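Local coordinates for glucan-binding protein C, GbpC (Streptococcus mutans UA159, PDB 5UQZ), which is a calcium-binding, wall-attached surface protein that probably binds glucan and mediates both sucrose-independent and sucrose-dependent adherence of the bacterium, at residues E26-D31 and P345-K350; A37-Y42 and K339-K344; L83-R88 and N114-K119; D121-M126 and L169-H174. All coordinates share one frame; numbering follows the deposited sequence. Where two conformers were deposited one is given.

Interaction 1 (E26-D31 and P345-K350); sequences EKYQSD and PTPPEK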
loop_
_atom_site.group_PDB
_atom_site.type_symbol
_atom_site.label_atom_id
_atom_site.label_comp_id
_atom_site.label_asym_id
_atom_site.label_seq_id
_atom_site.Cartn_x
_atom_site.Cartn_y
_atom_site.Cartn_z
ATOM N N GLU A 26 -23.439 -11.873 15.788
ATOM C CA GLU A 26 -23.082 -10.594 15.183
ATOM C C GLU A 26 -21.881 -10.742 14.253
ATOM O O GLU A 26 -21.843 -10.145 13.163
ATOM C CB GLU A 26 -22.804 -9.585 16.296
ATOM C CG GLU A 26 -24.001 -9.368 17.203
ATOM C CD GLU A 26 -23.648 -8.679 18.511
ATOM O OE1 GLU A 26 -22.553 -8.886 19.059
ATOM O OE2 GLU A 26 -24.480 -7.888 18.970
ATOM N N LYS A 27 -20.893 -11.548 14.662
ATOM C CA LYS A 27 -19.710 -11.761 13.833
ATOM C C LYS A 27 -20.091 -12.506 12.564
ATOM O O LYS A 27 -19.609 -12.178 11.473
ATOM C CB LYS A 27 -18.661 -12.545 14.630
ATOM C CG LYS A 27 -17.412 -12.918 13.826
ATOM C CD LYS A 27 -16.687 -11.672 13.341
ATOM C CE LYS A 27 -15.318 -12.041 12.749
ATOM N NZ LYS A 27 -14.665 -10.879 12.104
ATOM N N TYR A 28 -20.992 -13.479 12.686
ATOM C CA TYR A 28 -21.485 -14.193 11.515
ATOM C C TYR A 28 -22.181 -13.243 10.536
ATOM O O TYR A 28 -21.897 -13.274 9.331
ATOM C CB TYR A 28 -22.416 -15.322 11.967
ATOM C CG TYR A 28 -23.335 -15.822 10.900
ATOM C CD1 TYR A 28 -22.834 -16.642 9.886
ATOM C CD2 TYR A 28 -24.678 -15.464 10.858
ATOM C CE1 TYR A 28 -23.642 -17.104 8.874
ATOM C CE2 TYR A 28 -25.498 -15.927 9.835
ATOM C CZ TYR A 28 -24.966 -16.746 8.847
ATOM O OH TYR A 28 -25.747 -17.221 7.828
ATOM N N GLN A 29 -23.058 -12.362 11.032
ATOM C CA GLN A 29 -23.719 -11.420 10.127
ATOM C C GLN A 29 -22.697 -10.558 9.397
ATOM O O GLN A 29 -22.831 -10.301 8.191
ATOM C CB GLN A 29 -24.671 -10.532 10.906
ATOM C CG GLN A 29 -25.867 -11.307 11.467
ATOM C CD GLN A 29 -26.777 -10.417 12.233
ATOM O OE1 GLN A 29 -26.358 -9.739 13.184
ATOM N NE2 GLN A 29 -28.031 -10.383 11.826
ATOM N N SER A 30 -21.683 -10.079 10.117
ATOM C CA SER A 30 -20.631 -9.271 9.498
ATOM C C SER A 30 -19.851 -10.097 8.482
ATOM O O SER A 30 -19.526 -9.619 7.375
ATOM C CB SER A 30 -19.696 -8.760 10.603
ATOM O OG SER A 30 -18.563 -8.098 10.042
ATOM N N ASP A 31 -19.489 -11.326 8.866
ATOM C CA ASP A 31 -18.731 -12.198 7.974
ATOM C C ASP A 31 -19.503 -12.531 6.700
ATOM O O ASP A 31 -18.896 -12.662 5.630
ATOM C CB ASP A 31 -18.380 -13.507 8.676
ATOM C CG ASP A 31 -17.302 -13.356 9.743
ATOM O OD1 ASP A 31 -16.647 -12.298 9.803
ATOM O OD2 ASP A 31 -17.095 -14.316 10.531
ATOM N N PRO A 345 -19.713 -18.481 5.330
ATOM C CA PRO A 345 -19.837 -18.633 6.782
ATOM C C PRO A 345 -21.143 -19.310 7.165
ATOM O O PRO A 345 -22.172 -19.162 6.498
ATOM C CB PRO A 345 -19.810 -17.183 7.289
ATOM C CG PRO A 345 -19.102 -16.406 6.244
ATOM C CD PRO A 345 -19.464 -17.086 4.934
ATOM N N THR A 346 -21.080 -20.062 8.241
ATOM C CA THR A 346 -22.249 -20.744 8.794
ATOM C C THR A 346 -22.598 -20.146 10.153
ATOM O O THR A 346 -21.695 -19.756 10.906
ATOM C CB THR A 346 -21.988 -22.246 8.945
ATOM O OG1 THR A 346 -20.787 -22.440 9.704
ATOM C CG2 THR A 346 -21.828 -22.902 7.569
ATOM N N PRO A 347 -23.892 -20.047 10.482
ATOM C CA PRO A 347 -24.271 -19.381 11.718
ATOM C C PRO A 347 -23.902 -20.233 12.915
ATOM O O PRO A 347 -23.838 -21.471 12.815
ATOM C CB PRO A 347 -25.799 -19.244 11.593
ATOM C CG PRO A 347 -26.196 -20.288 10.652
ATOM C CD PRO A 347 -25.066 -20.408 9.669
ATOM N N PRO A 348 -23.599 -19.617 14.054
ATOM C CA PRO A 348 -23.317 -20.407 15.254
ATOM C C PRO A 348 -24.550 -21.144 15.744
ATOM O O PRO A 348 -25.685 -20.715 15.543
ATOM C CB PRO A 348 -22.901 -19.354 16.283
ATOM C CG PRO A 348 -23.610 -18.093 15.833
ATOM C CD PRO A 348 -23.521 -18.165 14.320
ATOM N N GLU A 349 -24.299 -22.298 16.343
ATOM C CA GLU A 349 -25.362 -23.064 16.975
ATOM C C GLU A 349 -25.840 -22.343 18.230
ATOM O O GLU A 349 -25.034 -21.894 19.044
ATOM C CB GLU A 349 -24.852 -24.462 17.318
ATOM C CG GLU A 349 -24.541 -25.296 16.080
ATOM C CD GLU A 349 -24.124 -26.721 16.402
ATOM O OE1 GLU A 349 -24.052 -27.073 17.595
ATOM O OE2 GLU A 349 -23.857 -27.490 15.452
ATOM N N LYS A 350 -27.150 -22.213 18.369
ATOM C CA LYS A 350 -27.688 -21.504 19.533
ATOM C C LYS A 350 -27.530 -22.388 20.778
ATOM O O LYS A 350 -27.904 -23.560 20.742
ATOM C CB LYS A 350 -29.166 -21.086 19.252
ATOM C CG LYS A 350 -29.668 -19.804 20.004
ATOM C CD LYS A 350 -29.319 -19.953 21.503
ATOM C CE LYS A 350 -29.898 -18.973 22.557
ATOM N NZ LYS A 350 -29.598 -19.442 23.963
HETATM O O HOH W 1 -24.720 -18.927 5.970
#
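Tyr28 lies along the proline-rich chain of residues 345-350, one face of its ring against Pro347. Its CB meets CD of Pro348 at 3.9 Å. With CG anti to the backbone N (chi1 160°), the ring swings off the helix and runs beside Pro347, both side chains pointing the same way. CA of Pro347 sits over the ring centre, 3.5 Å above the plane, and CB of Pro347 makes a CH-pi contact, 3.8 Å from the centroid of the Tyr28 ring. On the CD1 and CE1 side the ring reaches the backbone, CE1 lying 3.4 Å from N of Pro347. At the tip, water 1 bonds to OH of Tyr28 at 2.7 Å and donates to O of Pro345 at 2.6 Å. One turn on, CB of Asp31 touches CG of Pro345 at 3.9 Å, while OD1 of Asp31 forms a salt bridge with NZ of Lys27. Tyrosine suits this surface position because it offers a flat apolar face to prolines and a polar tip to water. In a mostly polyproline II-like conformation, the segment follows helix 3-51, here a predicted coiled coil, where Pro345 also touches Tyr35, Pro348 touches Tyr21, and Lys350 hydrogen-bonds Gln18.

Interaction 2 (A37-Y42 and K339-K344); sequences AQKAAY and KDPGAK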
loop_
_atom_site.group_PDB
_atom_site.type_symbol
_atom_site.label_atom_id
_atom_site.label_comp_id
_atom_site.label_asym_id
_atom_site.label_seq_id
_atom_site.Cartn_x
_atom_site.Cartn_y
_atom_site.Cartn_z
ATOM N N ALA A 37 -19.309 -9.933 -0.583
ATOM C CA ALA A 37 -18.546 -8.986 -1.395
ATOM C C ALA A 37 -17.319 -9.641 -2.021
ATOM O O ALA A 37 -17.042 -9.455 -3.225
ATOM C CB ALA A 37 -18.125 -7.835 -0.505
ATOM N N GLN A 38 -16.592 -10.444 -1.247
ATOM C CA GLN A 38 -15.406 -11.098 -1.793
ATOM C C GLN A 38 -15.780 -12.085 -2.878
ATOM O O GLN A 38 -15.096 -12.179 -3.910
ATOM C CB GLN A 38 -14.682 -11.864 -0.699
ATOM C CG GLN A 38 -14.002 -10.996 0.296
ATOM C CD GLN A 38 -13.418 -11.782 1.430
ATOM O OE1 GLN A 38 -13.939 -11.776 2.559
ATOM N NE2 GLN A 38 -12.327 -12.445 1.148
ATOM N N LYS A 39 -16.861 -12.836 -2.646
ATOM C CA LYS A 39 -17.273 -13.822 -3.635
ATOM C C LYS A 39 -17.674 -13.146 -4.943
ATOM O O LYS A 39 -17.306 -13.607 -6.022
ATOM C CB LYS A 39 -18.435 -14.627 -3.065
ATOM C CG LYS A 39 -18.896 -15.730 -3.999
ATOM C CD LYS A 39 -17.884 -16.871 -4.091
ATOM C CE LYS A 39 -18.488 -18.160 -4.725
ATOM N NZ LYS A 39 -17.431 -19.157 -5.006
ATOM N N ALA A 40 -18.439 -12.046 -4.872
ATOM C CA ALA A 40 -18.840 -11.346 -6.086
ATOM C C ALA A 40 -17.627 -10.836 -6.842
ATOM O O ALA A 40 -17.577 -10.937 -8.069
ATOM C CB ALA A 40 -19.755 -10.183 -5.737
ATOM N N ALA A 41 -16.666 -10.234 -6.134
ATOM C CA ALA A 41 -15.476 -9.726 -6.804
ATOM C C ALA A 41 -14.670 -10.860 -7.439
ATOM O O ALA A 41 -14.178 -10.713 -8.572
ATOM C CB ALA A 41 -14.631 -8.964 -5.777
ATOM N N TYR A 42 -14.508 -11.992 -6.719
ATOM C CA TYR A 42 -13.785 -13.146 -7.247
ATOM C C TYR A 42 -14.462 -13.712 -8.484
ATOM O O TYR A 42 -13.797 -14.001 -9.489
ATOM C CB TYR A 42 -13.690 -14.196 -6.156
ATOM C CG TYR A 42 -12.940 -15.451 -6.554
ATOM C CD1 TYR A 42 -11.630 -15.390 -7.006
ATOM C CD2 TYR A 42 -13.540 -16.701 -6.431
ATOM C CE1 TYR A 42 -10.930 -16.542 -7.313
ATOM C CE2 TYR A 42 -12.849 -17.865 -6.756
ATOM C CZ TYR A 42 -11.536 -17.776 -7.190
ATOM O OH TYR A 42 -10.828 -18.909 -7.478
ATOM N N LYS A 339 -9.550 -12.955 -4.458
ATOM C CA LYS A 339 -9.152 -14.346 -4.300
ATOM C C LYS A 339 -10.370 -15.146 -3.850
ATOM O O LYS A 339 -11.448 -14.598 -3.539
ATOM C CB LYS A 339 -8.059 -14.475 -3.231
ATOM C CG LYS A 339 -6.867 -13.591 -3.417
ATOM C CD LYS A 339 -6.038 -13.962 -4.557
ATOM C CE LYS A 339 -4.891 -12.975 -4.698
ATOM N NZ LYS A 339 -3.963 -13.428 -5.774
ATOM N N ASP A 340 -10.193 -16.461 -3.803
ATOM C CA ASP A 340 -11.285 -17.343 -3.445
ATOM C C ASP A 340 -11.575 -17.198 -1.954
ATOM O O ASP A 340 -10.698 -17.487 -1.129
ATOM C CB ASP A 340 -10.795 -18.763 -3.751
ATOM C CG ASP A 340 -11.840 -19.817 -3.497
ATOM O OD1 ASP A 340 -12.904 -19.544 -2.926
ATOM O OD2 ASP A 340 -11.563 -20.984 -3.869
ATOM N N PRO A 341 -12.780 -16.784 -1.558
ATOM C CA PRO A 341 -13.094 -16.664 -0.122
ATOM C C PRO A 341 -13.420 -17.982 0.547
ATOM O O PRO A 341 -13.657 -18.003 1.759
ATOM C CB PRO A 341 -14.315 -15.751 -0.111
ATOM C CG PRO A 341 -15.019 -16.064 -1.399
ATOM C CD PRO A 341 -13.905 -16.386 -2.420
ATOM N N GLY A 342 -13.427 -19.082 -0.188
ATOM C CA GLY A 342 -13.780 -20.363 0.415
ATOM C C GLY A 342 -15.286 -20.524 0.598
ATOM O O GLY A 342 -16.097 -20.000 -0.172
ATOM N N ALA A 343 -15.657 -21.258 1.639
ATOM C CA ALA A 343 -17.056 -21.596 1.895
ATOM C C ALA A 343 -17.754 -20.465 2.631
ATOM O O ALA A 343 -17.146 -19.753 3.431
ATOM C CB ALA A 343 -17.167 -22.873 2.733
ATOM N N LYS A 344 -19.043 -20.298 2.337
ATOM C CA LYS A 344 -19.826 -19.285 3.021
ATOM C C LYS A 344 -19.832 -19.525 4.530
ATOM O O LYS A 344 -19.909 -20.670 4.985
ATOM C CB LYS A 344 -21.248 -19.269 2.466
ATOM C CG LYS A 344 -22.128 -18.184 3.012
ATOM C CD LYS A 344 -23.578 -18.486 2.769
ATOM C CE LYS A 344 -24.391 -17.215 2.652
ATOM N NZ LYS A 344 -25.770 -17.397 3.164
HETATM O O HOH W 2 -12.309 -12.012 -3.297
HETATM O O HOH W 3 -11.509 -13.721 -0.712
HETATM O O HOH W 4 -15.643 -19.525 -3.179
#
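Gln38 meets Pro341 through its CB, 3.9 Å from CB of the proline, the two side chains sliding past each other in opposite directions. Its carbonyl O accepts from water 2 at 2.9 Å, and the same water donates to O of Lys339, bridging two acceptors that cannot bond to each other. Lys39 crosses Pro341 at about a right angle: bent at chi2 (71°), its aliphatic part brings CD to 4.0 Å from CG of Pro341. Its NZ forms a salt bridge with Glu43 and bonds to water 4, which donates to OD1 of Asp340 and O of Gly342. One turn further, Tyr42 lays its flat face over the loop backbone, its CD1 3.4 Å from C of Lys339. CA of Asp340 stands above the ring centre, and CB of Asp340 makes a CH-pi contact 4.0 Å from the centroid of the Tyr42 ring; the carboxylate is 10° from parallel with it. CD of Pro341 meets CD2 of Tyr42 obliquely. Glycine suits position 342, where phi is positive (78°) and a CB would jam against the preceding carbonyl O. OD1 of Asp340 accepts from N of Gly342 at 2.8 Å, an Asx turn where the C-terminal tail lies against helix 3-51.

Interaction 3 (L83-R88 and N114-K119); sequences LTKEAR and NPYDPK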
loop_
_atom_site.group_PDB
_atom_site.type_symbol
_atom_site.label_atom_id
_atom_site.label_comp_id
_atom_site.label_asym_id
_atom_site.label_seq_id
_atom_site.Cartn_x
_atom_site.Cartn_y
_atom_site.Cartn_z
ATOM N N LEU A 83 19.744 11.805 6.168
ATOM C CA LEU A 83 19.546 11.793 7.608
ATOM C C LEU A 83 20.747 11.124 8.254
ATOM O O LEU A 83 21.129 10.023 7.871
ATOM C CB LEU A 83 18.254 11.016 7.907
ATOM C CG LEU A 83 17.834 10.987 9.365
ATOM C CD1 LEU A 83 17.379 12.362 9.829
ATOM C CD2 LEU A 83 16.695 9.936 9.558
ATOM N N THR A 84 21.328 11.763 9.258
ATOM C CA THR A 84 22.466 11.132 9.927
ATOM C C THR A 84 22.011 9.852 10.624
ATOM O O THR A 84 20.850 9.696 11.016
ATOM C CB THR A 84 23.126 12.069 10.949
ATOM O OG1 THR A 84 22.189 12.273 12.027
ATOM C CG2 THR A 84 23.593 13.374 10.301
ATOM N N LYS A 85 22.929 8.908 10.778
ATOM C CA LYS A 85 22.556 7.701 11.493
ATOM C C LYS A 85 22.199 7.986 12.937
ATOM O O LYS A 85 21.318 7.326 13.485
ATOM C CB LYS A 85 23.619 6.604 11.366
ATOM C CG LYS A 85 23.590 5.964 9.972
ATOM C CD LYS A 85 24.347 4.686 9.899
ATOM C CE LYS A 85 24.172 4.018 8.527
ATOM N NZ LYS A 85 24.913 2.721 8.466
ATOM N N GLU A 86 22.873 8.951 13.579
ATOM C CA GLU A 86 22.475 9.326 14.935
ATOM C C GLU A 86 21.039 9.810 14.998
ATOM O O GLU A 86 20.296 9.444 15.906
ATOM C CB GLU A 86 23.416 10.384 15.483
ATOM C CG GLU A 86 23.034 10.797 16.897
ATOM C CD GLU A 86 24.105 11.627 17.518
ATOM O OE1 GLU A 86 25.014 12.071 16.794
ATOM O OE2 GLU A 86 24.023 11.839 18.736
ATOM N N ALA A 87 20.622 10.630 14.030
ATOM C CA ALA A 87 19.231 11.089 14.037
ATOM C C ALA A 87 18.258 9.964 13.713
ATOM O O ALA A 87 17.178 9.886 14.319
ATOM C CB ALA A 87 19.073 12.268 13.078
ATOM N N ARG A 88 18.606 9.073 12.774
ATOM C CA ARG A 88 17.776 7.904 12.523
ATOM C C ARG A 88 17.583 7.093 13.805
ATOM O O ARG A 88 16.462 6.705 14.147
ATOM C CB ARG A 88 18.407 7.053 11.429
ATOM C CG ARG A 88 17.498 5.859 10.996
ATOM C CD ARG A 88 18.263 4.767 10.264
ATOM N NE ARG A 88 19.379 4.265 11.062
ATOM C CZ ARG A 88 20.311 3.410 10.630
ATOM N NH1 ARG A 88 20.266 2.907 9.407
ATOM N NH2 ARG A 88 21.295 3.055 11.439
ATOM N N ASN A 114 26.539 10.987 2.101
ATOM C CA ASN A 114 25.708 9.828 2.415
ATOM C C ASN A 114 26.399 8.925 3.443
ATOM O O ASN A 114 27.487 8.404 3.157
ATOM C CB ASN A 114 25.525 9.030 1.124
ATOM C CG ASN A 114 24.539 7.849 1.298
ATOM O OD1 ASN A 114 24.016 7.621 2.408
ATOM N ND2 ASN A 114 24.257 7.135 0.215
ATOM N N PRO A 115 25.801 8.663 4.616
ATOM C CA PRO A 115 26.428 7.756 5.567
ATOM C C PRO A 115 25.971 6.320 5.395
ATOM O O PRO A 115 26.466 5.454 6.133
ATOM C CB PRO A 115 25.937 8.291 6.912
ATOM C CG PRO A 115 24.533 8.785 6.607
ATOM C CD PRO A 115 24.602 9.355 5.174
ATOM N N TYR A 116 25.009 6.030 4.524
ATOM C CA TYR A 116 24.425 4.703 4.378
ATOM C C TYR A 116 25.214 3.892 3.353
ATOM O O TYR A 116 25.628 4.392 2.299
ATOM C CB TYR A 116 22.940 4.777 3.969
ATOM C CG TYR A 116 22.116 5.493 5.015
ATOM C CD1 TYR A 116 21.616 4.818 6.136
ATOM C CD2 TYR A 116 21.868 6.850 4.931
ATOM C CE1 TYR A 116 20.960 5.461 7.137
ATOM C CE2 TYR A 116 21.193 7.539 5.938
ATOM C CZ TYR A 116 20.736 6.834 7.023
ATOM O OH TYR A 116 20.103 7.501 8.065
ATOM N N ASP A 117 25.418 2.622 3.653
ATOM C CA ASP A 117 26.029 1.701 2.721
ATOM C C ASP A 117 25.082 1.500 1.534
ATOM O O ASP A 117 23.858 1.591 1.690
ATOM C CB ASP A 117 26.192 0.371 3.442
ATOM C CG ASP A 117 27.049 -0.594 2.667
ATOM O OD1 ASP A 117 28.289 -0.533 2.798
ATOM O OD2 ASP A 117 26.515 -1.410 1.890
ATOM N N PRO A 118 25.614 1.198 0.342
ATOM C CA PRO A 118 24.709 0.920 -0.785
ATOM C C PRO A 118 23.721 -0.200 -0.517
ATOM O O PRO A 118 22.673 -0.287 -1.171
ATOM C CB PRO A 118 25.666 0.568 -1.924
ATOM C CG PRO A 118 26.908 1.293 -1.608
ATOM C CD PRO A 118 27.019 1.266 -0.082
ATOM N N LYS A 119 24.069 -1.132 0.357
ATOM C CA LYS A 119 23.270 -2.328 0.562
ATOM C C LYS A 119 22.149 -2.154 1.577
ATOM O O LYS A 119 21.434 -3.132 1.837
ATOM C CB LYS A 119 24.165 -3.493 0.980
ATOM C CG LYS A 119 25.282 -3.755 -0.061
ATOM C CD LYS A 119 26.096 -5.021 0.277
ATOM C CE LYS A 119 26.845 -4.941 1.575
ATOM N NZ LYS A 119 27.836 -3.823 1.643
#
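The N-capped start of helix 85-91 meets the loop before strand 122-127: OG1 of Thr84, the N-cap, accepts from N of Ala87, and Tyr116 reaches the residue just before Thr84. OH of Tyr116 donates to O of Leu83 at 2.7 Å, coming from 43° out of the carbonyl plane. CG of Pro115 packs on that same oxygen at 3.8 Å. Two long side chains of the first helical turn run past the ring in the direction opposite to Tyr116. Lys85, extended beyond CG, brings CE to 3.6 Å from CD1 of Tyr116, and its NZ goes on to a salt bridge with Glu120. Arg88 bends at chi3 (56°), which sets NH1 at the ring edge, 3.5 Å from CE1 of Tyr116, with the guanidinium and ring planes 63° apart. In the loop, OD1 of Asn114 accepts from N of Tyr116 at 2.8 Å, an Asx turn that fixes the tyrosine backbone. Tyrosine suits the place because its buried hydroxyl finds a carbonyl while methylenes line its ring. Glu120, which also accepts from N of Asp117 and meets Arg88 in a long, weak ion pair, would probably offset part of the charge of Lys85 and Arg88.

Interaction 4 (D121-M126 and L169-H174); sequences DTWFKM and LVNLFH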
loop_
_atom_site.group_PDB
_atom_site.type_symbol
_atom_site.label_atom_id
_atom_site.label_comp_id
_atom_site.label_asym_id
_atom_site.label_seq_id
_atom_site.Cartn_x
_atom_site.Cartn_y
_atom_site.Cartn_z
ATOM N N ASP A 121 18.778 0.193 3.462
ATOM C CA ASP A 121 17.774 1.238 3.348
ATOM C C ASP A 121 18.393 2.573 3.739
ATOM O O ASP A 121 19.187 2.649 4.669
ATOM C CB ASP A 121 16.596 0.939 4.279
ATOM C CG ASP A 121 15.858 -0.346 3.961
ATOM O OD1 ASP A 121 15.954 -0.883 2.831
ATOM O OD2 ASP A 121 15.118 -0.801 4.850
ATOM N N THR A 122 18.025 3.628 3.018
ATOM C CA THR A 122 18.673 4.934 3.159
ATOM C C THR A 122 17.641 5.995 3.490
ATOM O O THR A 122 16.545 5.982 2.951
ATOM C CB THR A 122 19.353 5.234 1.801
ATOM O OG1 THR A 122 20.360 4.220 1.566
ATOM C CG2 THR A 122 20.038 6.584 1.756
ATOM N N TRP A 123 17.970 6.951 4.332
ATOM C CA TRP A 123 17.046 8.012 4.746
ATOM C C TRP A 123 17.577 9.360 4.284
ATOM O O TRP A 123 18.778 9.642 4.446
ATOM C CB TRP A 123 16.949 8.032 6.274
ATOM C CG TRP A 123 16.145 6.955 6.904
ATOM C CD1 TRP A 123 16.572 5.672 7.217
ATOM C CD2 TRP A 123 14.799 7.049 7.382
ATOM N NE1 TRP A 123 15.560 4.982 7.853
ATOM C CE2 TRP A 123 14.466 5.804 7.971
ATOM C CE3 TRP A 123 13.850 8.066 7.366
ATOM C CZ2 TRP A 123 13.228 5.578 8.543
ATOM C CZ3 TRP A 123 12.624 7.842 7.920
ATOM C CH2 TRP A 123 12.316 6.603 8.494
ATOM N N PHE A 124 16.677 10.208 3.798
ATOM C CA PHE A 124 17.073 11.535 3.359
ATOM C C PHE A 124 15.848 12.425 3.292
ATOM O O PHE A 124 14.712 11.947 3.297
ATOM C CB PHE A 124 17.806 11.531 1.995
ATOM C CG PHE A 124 17.108 10.761 0.910
ATOM C CD1 PHE A 124 16.086 11.327 0.166
ATOM C CD2 PHE A 124 17.501 9.458 0.636
ATOM C CE1 PHE A 124 15.470 10.580 -0.868
ATOM C CE2 PHE A 124 16.891 8.731 -0.370
ATOM C CZ PHE A 124 15.878 9.315 -1.115
ATOM N N LYS A 125 16.088 13.731 3.224
ATOM C CA LYS A 125 15.033 14.696 2.974
ATOM C C LYS A 125 15.041 15.033 1.493
ATOM O O LYS A 125 16.090 15.316 0.926
ATOM C CB LYS A 125 15.358 15.957 3.788
ATOM C CG LYS A 125 14.319 17.026 3.859
ATOM C CD LYS A 125 14.907 18.390 4.247
ATOM C CE LYS A 125 15.603 18.320 5.556
ATOM N NZ LYS A 125 15.898 19.705 6.078
ATOM N N MET A 126 13.878 14.971 0.875
ATOM C CA MET A 126 13.734 15.476 -0.482
ATOM C C MET A 126 13.310 16.933 -0.453
ATOM O O MET A 126 12.697 17.407 0.511
ATOM C CB MET A 126 12.673 14.679 -1.239
ATOM C CG MET A 126 13.124 13.271 -1.627
ATOM S SD MET A 126 11.913 12.339 -2.545
ATOM C CE MET A 126 12.155 12.973 -4.190
ATOM N N LEU A 169 10.505 13.838 4.460
ATOM C CA LEU A 169 11.445 12.824 4.884
ATOM C C LEU A 169 11.139 11.508 4.162
ATOM O O LEU A 169 9.972 11.082 4.102
ATOM C CB LEU A 169 11.357 12.658 6.390
ATOM C CG LEU A 169 12.413 11.728 7.024
ATOM C CD1 LEU A 169 13.824 12.297 6.818
ATOM C CD2 LEU A 169 12.093 11.520 8.499
ATOM N N VAL A 170 12.186 10.811 3.722
ATOM C CA VAL A 170 12.064 9.604 2.912
ATOM C C VAL A 170 12.887 8.492 3.520
ATOM O O VAL A 170 14.071 8.685 3.850
ATOM C CB VAL A 170 12.533 9.843 1.461
ATOM C CG1 VAL A 170 12.558 8.537 0.666
ATOM C CG2 VAL A 170 11.606 10.849 0.803
ATOM N N ASN A 171 12.289 7.311 3.632
ATOM C CA ASN A 171 12.997 6.052 3.833
ATOM C C ASN A 171 12.943 5.343 2.481
ATOM O O ASN A 171 11.854 4.972 2.008
ATOM C CB ASN A 171 12.266 5.259 4.908
ATOM C CG ASN A 171 13.003 4.013 5.340
ATOM O OD1 ASN A 171 14.168 3.757 4.978
ATOM N ND2 ASN A 171 12.328 3.243 6.170
ATOM N N LEU A 172 14.096 5.272 1.816
ATOM C CA LEU A 172 14.217 4.669 0.510
ATOM C C LEU A 172 14.722 3.246 0.687
ATOM O O LEU A 172 15.859 3.013 1.130
ATOM C CB LEU A 172 15.213 5.467 -0.327
ATOM C CG LEU A 172 15.480 4.929 -1.730
ATOM C CD1 LEU A 172 14.329 5.194 -2.632
ATOM C CD2 LEU A 172 16.748 5.615 -2.336
ATOM N N PHE A 173 13.905 2.266 0.319
ATOM C CA PHE A 173 14.306 0.861 0.536
ATOM C C PHE A 173 15.337 0.426 -0.481
ATOM O O PHE A 173 15.272 0.785 -1.667
ATOM C CB PHE A 173 13.036 0.007 0.426
ATOM C CG PHE A 173 12.039 0.352 1.528
ATOM C CD1 PHE A 173 12.353 0.070 2.875
ATOM C CD2 PHE A 173 10.886 1.084 1.241
ATOM C CE1 PHE A 173 11.469 0.428 3.875
ATOM C CE2 PHE A 173 10.020 1.446 2.255
ATOM C CZ PHE A 173 10.317 1.117 3.573
ATOM N N HIS A 174 16.294 -0.399 -0.041
ATOM C CA HIS A 174 17.283 -0.871 -1.011
ATOM C C HIS A 174 16.656 -1.839 -2.010
ATOM O O HIS A 174 17.178 -1.979 -3.116
ATOM C CB HIS A 174 18.522 -1.448 -0.335
ATOM C CG HIS A 174 18.295 -2.735 0.374
ATOM N ND1 HIS A 174 18.475 -3.944 -0.256
ATOM C CD2 HIS A 174 17.887 -3.007 1.630
ATOM C CE1 HIS A 174 18.192 -4.913 0.601
ATOM N NE2 HIS A 174 17.866 -4.369 1.759
HETATM O O HOH W 5 14.266 0.975 6.733
#
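The Trp123 indole and the Asn171 amide are stacked with their planes 12° apart, the amide carbon CG 3.4 Å above the ring plane and offset toward its rim. CB of Asn171 makes a CH-pi contact, 3.6 Å from the centroid of the Trp123 six-membered ring, while CG of Leu169 lies at the indole edge. A flat amide suits that face, since ND2 of Asn171 can still bond to water 5, which donates to OD2 of Asp121, itself at the Phe173 ring edge. On the sheet's other side, Phe124 has its CG between the backbone N and the carbonyl carbon (chi1 50°), turning the ring toward the neighbouring strand: CE1 meets CB of Val170 at 3.8 Å, and CE2 meets CB of Leu172 at 3.7 Å. CD2 of Leu172 lies in plane at this ring's edge. Thr122 shares this face, its OG1 bonded to O of Glu120. Edge strand 122-127 pairs with 167-172 in a four-stranded antiparallel sheet; Thr122 with Leu172 and Phe124 with Val170 are hydrogen-bonded pairs. Just before 122-126 begins and after 169-172 ends, OD1 of Asp121 accepts from N of His174 at 2.9 Å, so the carboxylate extends the pairing by one side-chain bond.

How the interactions relate
From the N terminus, helix 3-51 supplies the first partner of interaction 1 and then that of interaction 2; both take their second partner from the tail after strand 325-329. Interaction 2 closes first, at residues 339-344, and is nested inside the longer loop closed by interaction 1 just after it, so helix and tail run side by side in opposite directions. Interactions 3 and 4 lie within both loops, on the opposite side of the chain's centre. They follow in series, interaction 3 tying helix 85-91 to the loop before strand 122-127, and interaction 4 pairing that strand with 167-172. Their centres are 9 Å apart, and Leu83 N with Trp123 O probably forms a hydrogen bond joining them.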